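Local coordinates for SusD-like carbohydrate binding protein (Bacteroides vulgatus, PDB 3LEW) that probably binds carbohydrates at the bacterial outer membrane, as a member of the SusD family thought to take part in nutrient uptake, at residues 70-75 / 450-455; 183-188 / 204-209; 192-197 / 253-258; 417-422 / 459-464. One frame throughout, in Å; residues are numbered along the deposited sequence. Where two conformers were deposited one is given.

The four contacts form two touching pairs on opposite sides of the chain's centre. Interactions 2 and 3, both buried, have centres 13 Å apart and share the helix hairpin: helices 170-187 and 202-215 pack through aliphatic side chains in interaction 2, while the loop joining them reaches strand 254-258 through arginine, lysine and backbone hydrogen bonds in interaction 3. Interactions 1 and 4, partly buried, have centres 11 Å apart; interaction 4 joins two loops, interaction 1 sets a loop against the end of helix 68-71. Both rely on phenylalanine rings; within each, no hydrogen bond passes directly between segments, and waters bridge polar atoms. Arg-421 NH1 of interaction 4 is hydrogen-bonded to Asn-71 O and Phe-452 O.

Interaction 1: residues 70-75 / 450-455; sequences HNEFSA and HRFFNF
The ring of Phe-452 lies between Glu-72 CG over one face, 3.3 Å from the centroid in a CH-pi contact, and Arg-451 CB over the other. At its edge, near the ring plane, sits Asn-71 OD1, 3.4 Å from Phe-452 CD2, with the amide standing 80° to the ring. Glu-72 has two deposited conformers, so its place over the face is less certain; its OE2 forms a salt bridge with Arg-68. Phe-455, with CG anti to its carbonyl carbon (chi1 -71°), turns its CD1-CE1 edge to the face of Phe-73 in a T-shaped pair, centroids 5.2 Å apart and planes at 82°. An alanine at Phe-452 is likely to leave Glu-72 CG without its CH-pi partner and to open a gap between Glu-72 and Arg-451. One water donates to Asn-71 OD1 (2.9 Å), accepts from Arg-451 N and also bonds His-450 ND1; another donates to Glu-72 O and Asn-454 O. Asn-71 ND2 bonds to the carbonyl oxygens of Ala-54 and Val-59 and OD1 takes Leu-61 N, together fixing the amide's rotation. Phe-73 closes helix 68-71 in a Schellman motif; the loop after strand 440-448 wraps past this end, where Phe-455 stacks on Tyr-467.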
loop_
_atom_site.group_PDB
_atom_site.type_symbol
_atom_site.label_atom_id
_atom_site.label_comp_id
_atom_site.label_asym_id
_atom_site.label_seq_id
_atom_site.Cartn_x
_atom_site.Cartn_y
_atom_site.Cartn_z
ATOM N N HIS A 70 -13.770 6.424 5.167
ATOM C CA HIS A 70 -13.072 5.728 4.085
ATOM C C HIS A 70 -13.771 4.423 3.788
ATOM O O HIS A 70 -13.974 4.091 2.606
ATOM C CB HIS A 70 -11.551 5.494 4.397
ATOM C CG HIS A 70 -10.836 6.728 4.849
ATOM N ND1 HIS A 70 -11.180 7.378 6.011
ATOM C CD2 HIS A 70 -9.799 7.430 4.319
ATOM C CE1 HIS A 70 -10.399 8.442 6.168
ATOM N NE2 HIS A 70 -9.541 8.492 5.163
ATOM N N ASN A 71 -14.163 3.677 4.838
ATOM C CA ASN A 71 -14.889 2.430 4.655
ATOM C C ASN A 71 -16.213 2.680 3.921
ATOM O O ASN A 71 -16.668 1.820 3.177
ATOM C CB ASN A 71 -15.065 1.740 6.008
ATOM C CG ASN A 71 -15.360 0.241 5.926
ATOM O OD1 ASN A 71 -16.210 -0.247 6.691
ATOM N ND2 ASN A 71 -14.609 -0.511 5.101
ATOM N N GLU A 72 -16.806 3.848 4.130
ATOM C CA GLU A 72 -18.055 4.286 3.506
ATOM C C GLU A 72 -17.895 4.813 2.074
ATOM O O GLU A 72 -18.908 5.065 1.371
ATOM C CB GLU A 72 -18.613 5.472 4.290
ATOM C CG GLU A 72 -19.015 5.203 5.688
ATOM C CD GLU A 72 -19.756 6.365 6.287
ATOM O OE1 GLU A 72 -19.386 7.529 6.037
ATOM O OE2 GLU A 72 -20.733 6.117 7.004
ATOM N N PHE A 73 -16.647 5.046 1.675
ATOM C CA PHE A 73 -16.278 5.675 0.386
ATOM C C PHE A 73 -16.543 7.174 0.308
ATOM O O PHE A 73 -16.555 7.762 -0.790
ATOM C CB PHE A 73 -16.884 4.937 -0.828
ATOM C CG PHE A 73 -16.349 3.553 -1.007
ATOM C CD1 PHE A 73 -15.183 3.316 -1.697
ATOM C CD2 PHE A 73 -17.030 2.484 -0.492
ATOM C CE1 PHE A 73 -14.678 2.019 -1.837
ATOM C CE2 PHE A 73 -16.559 1.232 -0.622
ATOM C CZ PHE A 73 -15.374 0.976 -1.293
ATOM N N SER A 74 -16.769 7.826 1.444
ATOM C CA SER A 74 -16.983 9.277 1.383
ATOM C C SER A 74 -15.711 10.142 1.572
ATOM O O SER A 74 -15.712 11.306 1.128
ATOM C CB SER A 74 -18.067 9.698 2.359
ATOM O OG SER A 74 -17.605 9.573 3.654
ATOM N N ALA A 75 -14.660 9.586 2.213
ATOM C CA ALA A 75 -13.468 10.349 2.629
ATOM C C ALA A 75 -12.620 10.895 1.469
ATOM O O ALA A 75 -12.312 12.082 1.424
ATOM C CB ALA A 75 -12.568 9.500 3.553
ATOM N N HIS A 450 -19.624 -6.564 7.723
ATOM C CA HIS A 450 -19.641 -5.308 6.978
ATOM C C HIS A 450 -20.818 -4.412 7.358
ATOM O O HIS A 450 -21.886 -4.900 7.754
ATOM C CB HIS A 450 -19.710 -5.588 5.476
ATOM C CG HIS A 450 -18.368 -5.799 4.832
ATOM N ND1 HIS A 450 -17.368 -4.847 4.868
ATOM C CD2 HIS A 450 -17.861 -6.853 4.132
ATOM C CE1 HIS A 450 -16.323 -5.298 4.205
ATOM N NE2 HIS A 450 -16.596 -6.498 3.734
ATOM N N ARG A 451 -20.617 -3.112 7.191
ATOM C CA ARG A 451 -21.621 -2.107 7.501
ATOM C C ARG A 451 -22.066 -1.263 6.309
ATOM O O ARG A 451 -23.161 -0.695 6.332
ATOM C CB ARG A 451 -21.040 -1.164 8.557
ATOM C CG ARG A 451 -20.708 -1.872 9.909
ATOM C CD ARG A 451 -19.753 -0.995 10.738
ATOM N NE ARG A 451 -20.427 0.204 11.152
ATOM C CZ ARG A 451 -19.879 1.380 11.430
ATOM N NH1 ARG A 451 -18.574 1.614 11.358
ATOM N NH2 ARG A 451 -20.695 2.358 11.780
ATOM N N PHE A 452 -21.203 -1.140 5.318
ATOM C CA PHE A 452 -21.448 -0.212 4.191
ATOM C C PHE A 452 -21.520 -1.021 2.937
ATOM O O PHE A 452 -20.507 -1.567 2.487
ATOM C CB PHE A 452 -20.363 0.843 4.158
ATOM C CG PHE A 452 -20.248 1.595 5.459
ATOM C CD1 PHE A 452 -21.262 2.415 5.883
ATOM C CD2 PHE A 452 -19.100 1.476 6.251
ATOM C CE1 PHE A 452 -21.171 3.089 7.100
ATOM C CE2 PHE A 452 -18.989 2.153 7.429
ATOM C CZ PHE A 452 -20.011 2.955 7.868
ATOM N N PHE A 453 -22.731 -1.173 2.412
ATOM C CA PHE A 453 -22.986 -2.133 1.319
ATOM C C PHE A 453 -23.174 -1.518 -0.094
ATOM O O PHE A 453 -23.450 -2.230 -1.070
ATOM C CB PHE A 453 -24.272 -2.910 1.665
ATOM C CG PHE A 453 -24.156 -3.674 2.939
ATOM C CD1 PHE A 453 -23.360 -4.796 3.000
ATOM C CD2 PHE A 453 -24.773 -3.221 4.088
ATOM C CE1 PHE A 453 -23.200 -5.502 4.199
ATOM C CE2 PHE A 453 -24.624 -3.945 5.287
ATOM C CZ PHE A 453 -23.833 -5.073 5.317
ATOM N N ASN A 454 -23.074 -0.205 -0.162
ATOM C CA ASN A 454 -23.216 0.538 -1.417
ATOM C C ASN A 454 -22.491 1.849 -1.274
ATOM O O ASN A 454 -21.948 2.152 -0.207
ATOM C CB ASN A 454 -24.693 0.771 -1.721
ATOM C CG ASN A 454 -25.440 1.261 -0.519
ATOM O OD1 ASN A 454 -26.113 0.477 0.159
ATOM N ND2 ASN A 454 -25.274 2.530 -0.194
ATOM N N PHE A 455 -22.418 2.613 -2.374
ATOM C CA PHE A 455 -21.745 3.884 -2.365
ATOM C C PHE A 455 -22.610 4.937 -1.675
ATOM O O PHE A 455 -23.800 4.693 -1.475
ATOM C CB PHE A 455 -21.410 4.315 -3.795
ATOM C CG PHE A 455 -20.348 3.515 -4.426
ATOM C CD1 PHE A 455 -19.089 3.377 -3.813
ATOM C CD2 PHE A 455 -20.540 2.932 -5.671
ATOM C CE1 PHE A 455 -18.059 2.657 -4.440
ATOM C CE2 PHE A 455 -19.515 2.222 -6.308
ATOM C CZ PHE A 455 -18.253 2.083 -5.670
HETATM O O HOH W 1 -18.210 -2.238 5.838
HETATM O O HOH W 2 -21.473 4.259 1.463
#

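Interaction 2: residues 183-188 / 204-209; sequences EALELI and VVLGIL
Leu-209 N donates to Val-205 O at 2.8 Å, the shortest of the backbone bonds within these two helical segments, and the two residues it ties together both face the opposing helix. Across the interface itself there is no hydrogen bond; the contact is aliphatic. Leu-185 and Val-205 carry it. With CG anti to the backbone N (chi1 -169°), the fork of Leu-185 reaches over to the other helix and divides its two methyls among three residues. Leu-185 CD1 lies 3.6 Å from Leu-206 CD2 and also touches Val-205 CG1; Leu-185 CD2 meets Leu-209 CD1 at 3.9 Å, the side chains of Leu-185 and Leu-209 crossing at about a right angle. Val-205 works with both branches: CG1 nestles against the backbone of its partner helix, 3.8 Å from Leu-185 N, and CG2 meets Ile-188 CD1 at the same distance. Ala-184 CB is a looser neighbour, 4.3 Å from Val-205 CG1. A pentaethylene glycol, probably from the crystallisation liquor, lies about 4 Å from the Leu-185 side chain. The segment axes come within 9.6 Å and run antiparallel at 162°, a helical hairpin consistent with the TPR clan of the family. Helix 111-135 packs on Ala-184, and Tyr-225 of helix 219-232 touches Leu-185, Leu-206 and Leu-209.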
loop_
_atom_site.group_PDB
_atom_site.type_symbol
_atom_site.label_atom_id
_atom_site.label_comp_id
_atom_site.label_asym_id
_atom_site.label_seq_id
_atom_site.Cartn_x
_atom_site.Cartn_y
_atom_site.Cartn_z
ATOM N N GLU A 183 16.320 4.115 -14.685
ATOM C CA GLU A 183 17.558 4.917 -14.546
ATOM C C GLU A 183 18.263 4.650 -13.205
ATOM O O GLU A 183 19.484 4.516 -13.154
ATOM C CB GLU A 183 17.238 6.395 -14.671
ATOM C CG GLU A 183 17.046 6.767 -16.098
ATOM C CD GLU A 183 16.817 8.271 -16.365
ATOM O OE1 GLU A 183 16.885 9.102 -15.407
ATOM O OE2 GLU A 183 16.561 8.600 -17.572
ATOM N N ALA A 184 17.472 4.556 -12.135
ATOM C CA ALA A 184 17.994 4.178 -10.811
ATOM C C ALA A 184 18.648 2.807 -10.804
ATOM O O ALA A 184 19.682 2.606 -10.159
ATOM C CB ALA A 184 16.896 4.241 -9.772
ATOM N N LEU A 185 18.018 1.851 -11.472
ATOM C CA LEU A 185 18.566 0.499 -11.519
ATOM C C LEU A 185 19.979 0.463 -12.100
ATOM O O LEU A 185 20.809 -0.312 -11.656
ATOM C CB LEU A 185 17.663 -0.446 -12.304
ATOM C CG LEU A 185 17.973 -1.937 -12.213
ATOM C CD1 LEU A 185 17.671 -2.433 -10.832
ATOM C CD2 LEU A 185 17.123 -2.707 -13.265
ATOM N N GLU A 186 20.242 1.258 -13.123
ATOM C CA GLU A 186 21.563 1.335 -13.739
ATOM C C GLU A 186 22.593 2.026 -12.836
ATOM O O GLU A 186 23.794 1.738 -12.897
ATOM C CB GLU A 186 21.447 2.066 -15.075
ATOM C CG GLU A 186 22.748 2.198 -15.877
ATOM C CD GLU A 186 23.274 0.880 -16.450
ATOM O OE1 GLU A 186 22.617 -0.180 -16.308
ATOM O OE2 GLU A 186 24.374 0.918 -17.056
ATOM N N LEU A 187 22.128 2.974 -12.038
ATOM C CA LEU A 187 22.994 3.807 -11.200
ATOM C C LEU A 187 23.383 3.164 -9.872
ATOM O O LEU A 187 24.481 3.387 -9.393
ATOM C CB LEU A 187 22.332 5.161 -10.916
ATOM C CG LEU A 187 22.328 6.156 -12.080
ATOM C CD1 LEU A 187 21.277 7.282 -11.880
ATOM C CD2 LEU A 187 23.759 6.731 -12.293
ATOM N N ILE A 188 22.488 2.390 -9.262
ATOM C CA ILE A 188 22.818 1.766 -7.982
ATOM C C ILE A 188 23.458 0.395 -8.224
ATOM O O ILE A 188 22.816 -0.508 -8.687
ATOM C CB ILE A 188 21.594 1.673 -7.063
ATOM C CG1 ILE A 188 20.909 3.037 -6.898
ATOM C CG2 ILE A 188 21.985 1.074 -5.672
ATOM C CD1 ILE A 188 19.533 3.007 -6.120
ATOM N N VAL A 204 15.642 -3.219 -3.774
ATOM C CA VAL A 204 14.476 -2.361 -3.591
ATOM C C VAL A 204 14.032 -1.804 -4.931
ATOM O O VAL A 204 12.851 -1.864 -5.261
ATOM C CB VAL A 204 14.680 -1.231 -2.554
ATOM C CG1 VAL A 204 13.415 -0.307 -2.466
ATOM C CG2 VAL A 204 15.019 -1.793 -1.149
ATOM N N VAL A 205 14.986 -1.310 -5.742
ATOM C CA VAL A 205 14.640 -0.808 -7.086
ATOM C C VAL A 205 13.958 -1.903 -7.951
ATOM O O VAL A 205 12.946 -1.641 -8.589
ATOM C CB VAL A 205 15.846 -0.209 -7.796
ATOM C CG1 VAL A 205 15.449 0.254 -9.219
ATOM C CG2 VAL A 205 16.425 1.007 -6.986
ATOM N N LEU A 206 14.510 -3.117 -7.973
ATOM C CA LEU A 206 13.912 -4.198 -8.732
ATOM C C LEU A 206 12.472 -4.427 -8.262
ATOM O O LEU A 206 11.576 -4.674 -9.082
ATOM C CB LEU A 206 14.723 -5.508 -8.575
ATOM C CG LEU A 206 16.068 -5.577 -9.312
ATOM C CD1 LEU A 206 16.830 -6.823 -8.871
ATOM C CD2 LEU A 206 15.839 -5.573 -10.880
ATOM N N GLY A 207 12.245 -4.347 -6.948
ATOM C CA GLY A 207 10.928 -4.632 -6.429
ATOM C C GLY A 207 9.944 -3.545 -6.829
ATOM O O GLY A 207 8.786 -3.840 -7.245
ATOM N N ILE A 208 10.335 -2.274 -6.642
ATOM C CA ILE A 208 9.392 -1.188 -7.013
ATOM C C ILE A 208 9.141 -1.195 -8.540
ATOM O O ILE A 208 7.998 -0.958 -9.020
ATOM C CB ILE A 208 9.876 0.227 -6.596
ATOM C CG1 ILE A 208 10.201 0.286 -5.106
ATOM C CG2 ILE A 208 8.786 1.284 -7.004
ATOM C CD1 ILE A 208 11.174 1.489 -4.718
ATOM N N LEU A 209 10.197 -1.490 -9.311
ATOM C CA LEU A 209 10.056 -1.654 -10.773
ATOM C C LEU A 209 9.077 -2.742 -11.141
ATOM O O LEU A 209 8.272 -2.570 -12.086
ATOM C CB LEU A 209 11.389 -2.021 -11.444
ATOM C CG LEU A 209 12.149 -0.946 -12.150
ATOM C CD1 LEU A 209 13.463 -1.533 -12.637
ATOM C CD2 LEU A 209 11.318 -0.338 -13.281
#

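Interaction 3: residues 192-197 / 253-258; sequences YVRDAK and EWIWGH
Arg-194 starts with CG between its backbone N and carbonyl carbon (chi1 59°) and then runs extended to NE, which carries the guanidinium end-on to Ile-255 O. Lys-197 instead bends at chi2 (-75°) and chi4 (73°), folding its ammonium back to Trp-254 O. Ile-255 O accepts from Arg-194 NH1 (3.0 Å) and from NH2 (2.7 Å), and lies near the guanidinium plane. Lys-197 NZ reaches Trp-254 O at 2.8 Å in the carbonyl plane, and binds Val-249 O as well. In return Gly-257 N donates to Lys-197 O at 3.2 Å from well above the carbonyl plane. Lys-197 O also lies at the Trp-256 ring edge, 3.2 Å from Trp-256 CD1, and takes a CA-H...O contact from Trp-256 CA. Asp-201 forms a salt bridge with Arg-194 NE. Ile-255 and Trp-256 form a classic beta bulge opposite Met-344. The loop between helices 170-187 and 202-215 fastens onto this strand, 254-258, antiparallel to 341-345.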
loop_
_atom_site.group_PDB
_atom_site.type_symbol
_atom_site.label_atom_id
_atom_site.label_comp_id
_atom_site.label_asym_id
_atom_site.label_seq_id
_atom_site.Cartn_x
_atom_site.Cartn_y
_atom_site.Cartn_z
ATOM N N TYR A 192 26.336 -2.326 -3.946
ATOM C CA TYR A 192 26.085 -1.337 -2.881
ATOM C C TYR A 192 25.344 -1.997 -1.721
ATOM O O TYR A 192 24.317 -2.647 -1.943
ATOM C CB TYR A 192 25.305 -0.121 -3.386
ATOM C CG TYR A 192 24.616 0.710 -2.301
ATOM C CD1 TYR A 192 25.336 1.546 -1.433
ATOM C CD2 TYR A 192 23.248 0.706 -2.188
ATOM C CE1 TYR A 192 24.644 2.303 -0.419
ATOM C CE2 TYR A 192 22.558 1.477 -1.216
ATOM C CZ TYR A 192 23.268 2.253 -0.339
ATOM O OH TYR A 192 22.514 2.959 0.600
ATOM N N VAL A 193 25.881 -1.831 -0.497
ATOM C CA VAL A 193 25.341 -2.399 0.724
ATOM C C VAL A 193 24.648 -1.304 1.514
ATOM O O VAL A 193 25.300 -0.413 2.071
ATOM C CB VAL A 193 26.455 -3.071 1.583
ATOM C CG1 VAL A 193 25.843 -3.695 2.856
ATOM C CG2 VAL A 193 27.187 -4.121 0.780
ATOM N N ARG A 194 23.311 -1.338 1.556
ATOM C CA ARG A 194 22.538 -0.414 2.381
ATOM C C ARG A 194 22.605 -0.922 3.826
ATOM O O ARG A 194 22.783 -2.127 4.063
ATOM C CB ARG A 194 21.068 -0.346 1.943
ATOM C CG ARG A 194 20.336 -1.646 1.985
ATOM C CD ARG A 194 18.862 -1.428 1.638
ATOM N NE ARG A 194 18.175 -2.697 1.486
ATOM C CZ ARG A 194 16.877 -2.907 1.707
ATOM N NH1 ARG A 194 16.079 -1.925 2.105
ATOM N NH2 ARG A 194 16.392 -4.131 1.561
ATOM N N ASP A 195 22.453 -0.016 4.774
ATOM C CA ASP A 195 22.546 -0.358 6.191
ATOM C C ASP A 195 21.243 -0.293 6.984
ATOM O O ASP A 195 21.263 -0.484 8.205
ATOM C CB ASP A 195 23.591 0.521 6.895
ATOM C CG ASP A 195 23.298 2.014 6.753
ATOM O OD1 ASP A 195 22.123 2.426 6.603
ATOM O OD2 ASP A 195 24.276 2.777 6.727
ATOM N N ALA A 196 20.124 -0.086 6.291
ATOM C CA ALA A 196 18.839 -0.016 6.931
ATOM C C ALA A 196 17.731 -0.303 5.939
ATOM O O ALA A 196 17.894 -0.063 4.727
ATOM C CB ALA A 196 18.645 1.382 7.659
ATOM N N LYS A 197 16.624 -0.849 6.437
ATOM C CA LYS A 197 15.545 -1.347 5.580
ATOM C C LYS A 197 14.747 -0.283 4.861
ATOM O O LYS A 197 13.998 -0.617 3.937
ATOM C CB LYS A 197 14.585 -2.268 6.328
ATOM C CG LYS A 197 15.161 -3.614 6.632
ATOM C CD LYS A 197 15.218 -4.494 5.361
ATOM C CE LYS A 197 15.629 -5.910 5.728
ATOM N NZ LYS A 197 14.538 -6.638 6.427
ATOM N N GLU A 253 11.880 -11.197 5.377
ATOM C CA GLU A 253 11.024 -11.106 4.203
ATOM C C GLU A 253 10.705 -9.660 3.834
ATOM O O GLU A 253 10.192 -9.370 2.745
ATOM C CB GLU A 253 9.733 -11.915 4.435
ATOM C CG GLU A 253 9.171 -12.423 3.120
ATOM C CD GLU A 253 7.729 -12.863 3.170
ATOM O OE1 GLU A 253 7.408 -13.869 3.868
ATOM O OE2 GLU A 253 6.895 -12.208 2.506
ATOM N N TRP A 254 10.922 -8.731 4.755
ATOM C CA TRP A 254 10.690 -7.316 4.456
ATOM C C TRP A 254 11.842 -6.807 3.608
ATOM O O TRP A 254 12.976 -6.736 4.060
ATOM C CB TRP A 254 10.571 -6.458 5.704
ATOM C CG TRP A 254 9.401 -6.678 6.586
ATOM C CD1 TRP A 254 8.724 -7.864 6.826
ATOM C CD2 TRP A 254 8.799 -5.695 7.444
ATOM N NE1 TRP A 254 7.732 -7.660 7.774
ATOM C CE2 TRP A 254 7.766 -6.350 8.178
ATOM C CE3 TRP A 254 9.040 -4.332 7.672
ATOM C CZ2 TRP A 254 7.001 -5.685 9.121
ATOM C CZ3 TRP A 254 8.294 -3.669 8.642
ATOM C CH2 TRP A 254 7.262 -4.357 9.345
ATOM N N ILE A 255 11.519 -6.412 2.388
ATOM C CA ILE A 255 12.462 -5.767 1.485
ATOM C C ILE A 255 12.604 -4.288 1.815
ATOM O O ILE A 255 13.700 -3.746 1.764
ATOM C CB ILE A 255 11.979 -5.926 0.039
ATOM C CG1 ILE A 255 11.982 -7.422 -0.331
ATOM C CG2 ILE A 255 12.868 -5.148 -0.915
ATOM C CD1 ILE A 255 11.324 -7.710 -1.687
ATOM N N TRP A 256 11.502 -3.666 2.227
ATOM C CA TRP A 256 11.462 -2.241 2.424
ATOM C C TRP A 256 10.491 -1.923 3.524
ATOM O O TRP A 256 9.353 -2.431 3.530
ATOM C CB TRP A 256 10.994 -1.571 1.119
ATOM C CG TRP A 256 11.349 -0.133 0.904
ATOM C CD1 TRP A 256 12.441 0.547 1.383
ATOM C CD2 TRP A 256 10.712 0.760 -0.016
ATOM N NE1 TRP A 256 12.491 1.814 0.857
ATOM C CE2 TRP A 256 11.420 1.986 0.028
ATOM C CE3 TRP A 256 9.576 0.670 -0.827
ATOM C CZ2 TRP A 256 11.034 3.104 -0.730
ATOM C CZ3 TRP A 256 9.206 1.777 -1.543
ATOM C CH2 TRP A 256 9.925 2.973 -1.486
ATOM N N GLY A 257 10.918 -1.069 4.434
ATOM C CA GLY A 257 10.067 -0.666 5.507
ATOM C C GLY A 257 10.632 0.477 6.321
ATOM O O GLY A 257 11.809 0.831 6.212
ATOM N N HIS A 258 9.799 1.044 7.168
ATOM C CA HIS A 258 10.147 2.244 7.954
ATOM C C HIS A 258 10.225 1.899 9.456
ATOM O O HIS A 258 9.220 1.537 10.080
ATOM C CB HIS A 258 9.121 3.343 7.672
ATOM C CG HIS A 258 9.337 4.622 8.411
ATOM N ND1 HIS A 258 10.470 5.384 8.266
ATOM C CD2 HIS A 258 8.536 5.293 9.276
ATOM C CE1 HIS A 258 10.368 6.460 9.037
ATOM N NE2 HIS A 258 9.200 6.437 9.645
#

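Interaction 4: residues 417-422 / 459-464; sequences QTVVRN and SAFCPN
Phe-461 and Val-419 make the tight part of this contact: with Val-419 CG1 anti to the backbone N (chi1 164°), this methyl stands over the ring face, 3.8 Å from the Phe-461 centroid, in one of two deposited conformers. The extended Arg-421 chain crosses the ring at about a right angle, its CD 4.0 Å from Phe-461 CE2, before its guanidinium goes on to Gly-56 O. An alanine in place of Phe-461 is likely to leave the Val-419 methyl and the Arg-421 methylenes without cover and Phe-455 without its edge-to-face partner. Thr-418 CB packs on Pro-463 CD, and Thr-418 OG1 donates to Val-419 O (3.1 Å). Toward exposed Pro-463 the contact loosens: Gln-417 O meets Pro-463 CA at 3.5 Å in a CA-H...O contact, and a water bridges that oxygen (2.7 Å) and Asn-464 N (2.9 Å). Residues 417-421 and 461-464 run roughly antiparallel, 162° apart end to end. This is loop-on-loop packing within the SusD family region, joining the connections after helix 408-414 and before helix 474-479.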
loop_
_atom_site.group_PDB
_atom_site.type_symbol
_atom_site.label_atom_id
_atom_site.label_comp_id
_atom_site.label_asym_id
_atom_site.label_seq_id
_atom_site.Cartn_x
_atom_site.Cartn_y
_atom_site.Cartn_z
ATOM N N GLN A 417 -12.020 -4.107 -11.145
ATOM C CA GLN A 417 -12.886 -4.973 -10.395
ATOM C C GLN A 417 -13.874 -4.161 -9.605
ATOM O O GLN A 417 -13.789 -2.932 -9.576
ATOM C CB GLN A 417 -12.041 -5.883 -9.495
ATOM C CG GLN A 417 -11.368 -7.016 -10.264
ATOM C CD GLN A 417 -10.567 -7.878 -9.333
ATOM O OE1 GLN A 417 -9.532 -7.448 -8.813
ATOM N NE2 GLN A 417 -11.056 -9.096 -9.079
ATOM N N THR A 418 -14.860 -4.844 -9.012
ATOM C CA THR A 418 -15.763 -4.166 -8.101
ATOM C C THR A 418 -15.520 -4.587 -6.668
ATOM O O THR A 418 -15.122 -5.708 -6.369
ATOM C CB THR A 418 -17.232 -4.375 -8.452
ATOM O OG1 THR A 418 -18.038 -3.511 -7.625
ATOM C CG2 THR A 418 -17.664 -5.869 -8.300
ATOM N N VAL A 419 -15.717 -3.644 -5.750
ATOM C CA VAL A 419 -15.813 -3.928 -4.322
ATOM C C VAL A 419 -16.965 -4.882 -4.109
ATOM O O VAL A 419 -18.013 -4.712 -4.723
ATOM C CB VAL A 419 -16.121 -2.631 -3.535
ATOM C CG1 VAL A 419 -16.629 -2.937 -2.086
ATOM C CG2 VAL A 419 -14.900 -1.754 -3.525
ATOM N N VAL A 420 -16.803 -5.873 -3.242
ATOM C CA VAL A 420 -17.868 -6.831 -2.948
ATOM C C VAL A 420 -17.983 -6.926 -1.421
ATOM O O VAL A 420 -16.975 -7.126 -0.718
ATOM C CB VAL A 420 -17.561 -8.258 -3.518
ATOM C CG1 VAL A 420 -18.657 -9.264 -3.106
ATOM C CG2 VAL A 420 -17.447 -8.207 -5.042
ATOM N N ARG A 421 -19.198 -6.746 -0.924
ATOM C CA ARG A 421 -19.473 -6.766 0.527
ATOM C C ARG A 421 -20.827 -7.374 0.831
ATOM O O ARG A 421 -21.877 -6.770 0.550
ATOM C CB ARG A 421 -19.452 -5.353 1.109
ATOM C CG ARG A 421 -18.052 -4.694 1.038
ATOM C CD ARG A 421 -18.043 -3.369 1.692
ATOM N NE ARG A 421 -16.722 -2.727 1.594
ATOM C CZ ARG A 421 -16.499 -1.486 1.996
ATOM N NH1 ARG A 421 -17.509 -0.754 2.469
ATOM N NH2 ARG A 421 -15.286 -0.947 1.901
ATOM N N ASN A 422 -20.799 -8.525 1.478
ATOM C CA ASN A 422 -22.012 -9.199 1.890
ATOM C C ASN A 422 -22.301 -9.048 3.382
ATOM O O ASN A 422 -21.399 -8.961 4.188
ATOM C CB ASN A 422 -21.951 -10.664 1.452
ATOM C CG ASN A 422 -21.994 -10.787 -0.057
ATOM O OD1 ASN A 422 -22.880 -10.214 -0.693
ATOM N ND2 ASN A 422 -21.012 -11.468 -0.643
ATOM N N SER A 459 -25.703 4.232 -5.083
ATOM C CA SER A 459 -25.286 3.426 -6.216
ATOM C C SER A 459 -24.732 2.098 -5.743
ATOM O O SER A 459 -23.979 2.038 -4.758
ATOM C CB SER A 459 -24.259 4.178 -7.046
ATOM O OG SER A 459 -24.911 5.311 -7.604
ATOM N N ALA A 460 -25.084 1.037 -6.462
ATOM C CA ALA A 460 -24.481 -0.271 -6.266
ATOM C C ALA A 460 -22.984 -0.189 -6.566
ATOM O O ALA A 460 -22.532 0.549 -7.441
ATOM C CB ALA A 460 -25.128 -1.318 -7.182
ATOM N N PHE A 461 -22.211 -0.999 -5.872
ATOM C CA PHE A 461 -20.784 -1.061 -6.138
ATOM C C PHE A 461 -20.596 -1.564 -7.563
ATOM O O PHE A 461 -21.330 -2.431 -8.019
ATOM C CB PHE A 461 -20.117 -2.076 -5.232
ATOM C CG PHE A 461 -20.090 -1.694 -3.786
ATOM C CD1 PHE A 461 -19.813 -0.399 -3.386
ATOM C CD2 PHE A 461 -20.318 -2.675 -2.803
ATOM C CE1 PHE A 461 -19.747 -0.053 -2.030
ATOM C CE2 PHE A 461 -20.254 -2.324 -1.462
ATOM C CZ PHE A 461 -19.958 -1.024 -1.083
ATOM N N CYS A 462 -19.662 -0.966 -8.272
ATOM C CA CYS A 462 -19.400 -1.337 -9.660
ATOM C C CYS A 462 -17.926 -1.043 -9.969
ATOM O O CYS A 462 -17.239 -0.358 -9.200
ATOM C CB CYS A 462 -20.311 -0.524 -10.590
ATOM S SG CYS A 462 -20.026 1.234 -10.617
ATOM N N PRO A 463 -17.407 -1.597 -11.079
ATOM C CA PRO A 463 -16.081 -1.188 -11.488
ATOM C C PRO A 463 -16.008 0.284 -11.916
ATOM O O PRO A 463 -16.982 0.899 -12.344
ATOM C CB PRO A 463 -15.780 -2.105 -12.705
ATOM C CG PRO A 463 -16.798 -3.185 -12.644
ATOM C CD PRO A 463 -17.987 -2.602 -11.993
ATOM N N ASN A 464 -14.820 0.847 -11.775
ATOM C CA ASN A 464 -14.526 2.147 -12.341
ATOM C C ASN A 464 -15.442 3.253 -11.814
ATOM O O ASN A 464 -15.906 4.132 -12.566
ATOM C CB ASN A 464 -14.568 2.084 -13.859
ATOM C CG ASN A 464 -13.536 1.133 -14.465
ATOM O OD1 ASN A 464 -12.432 0.947 -13.942
ATOM N ND2 ASN A 464 -13.901 0.530 -15.600
HETATM O O HOH W 3 -12.619 -0.763 -10.749
#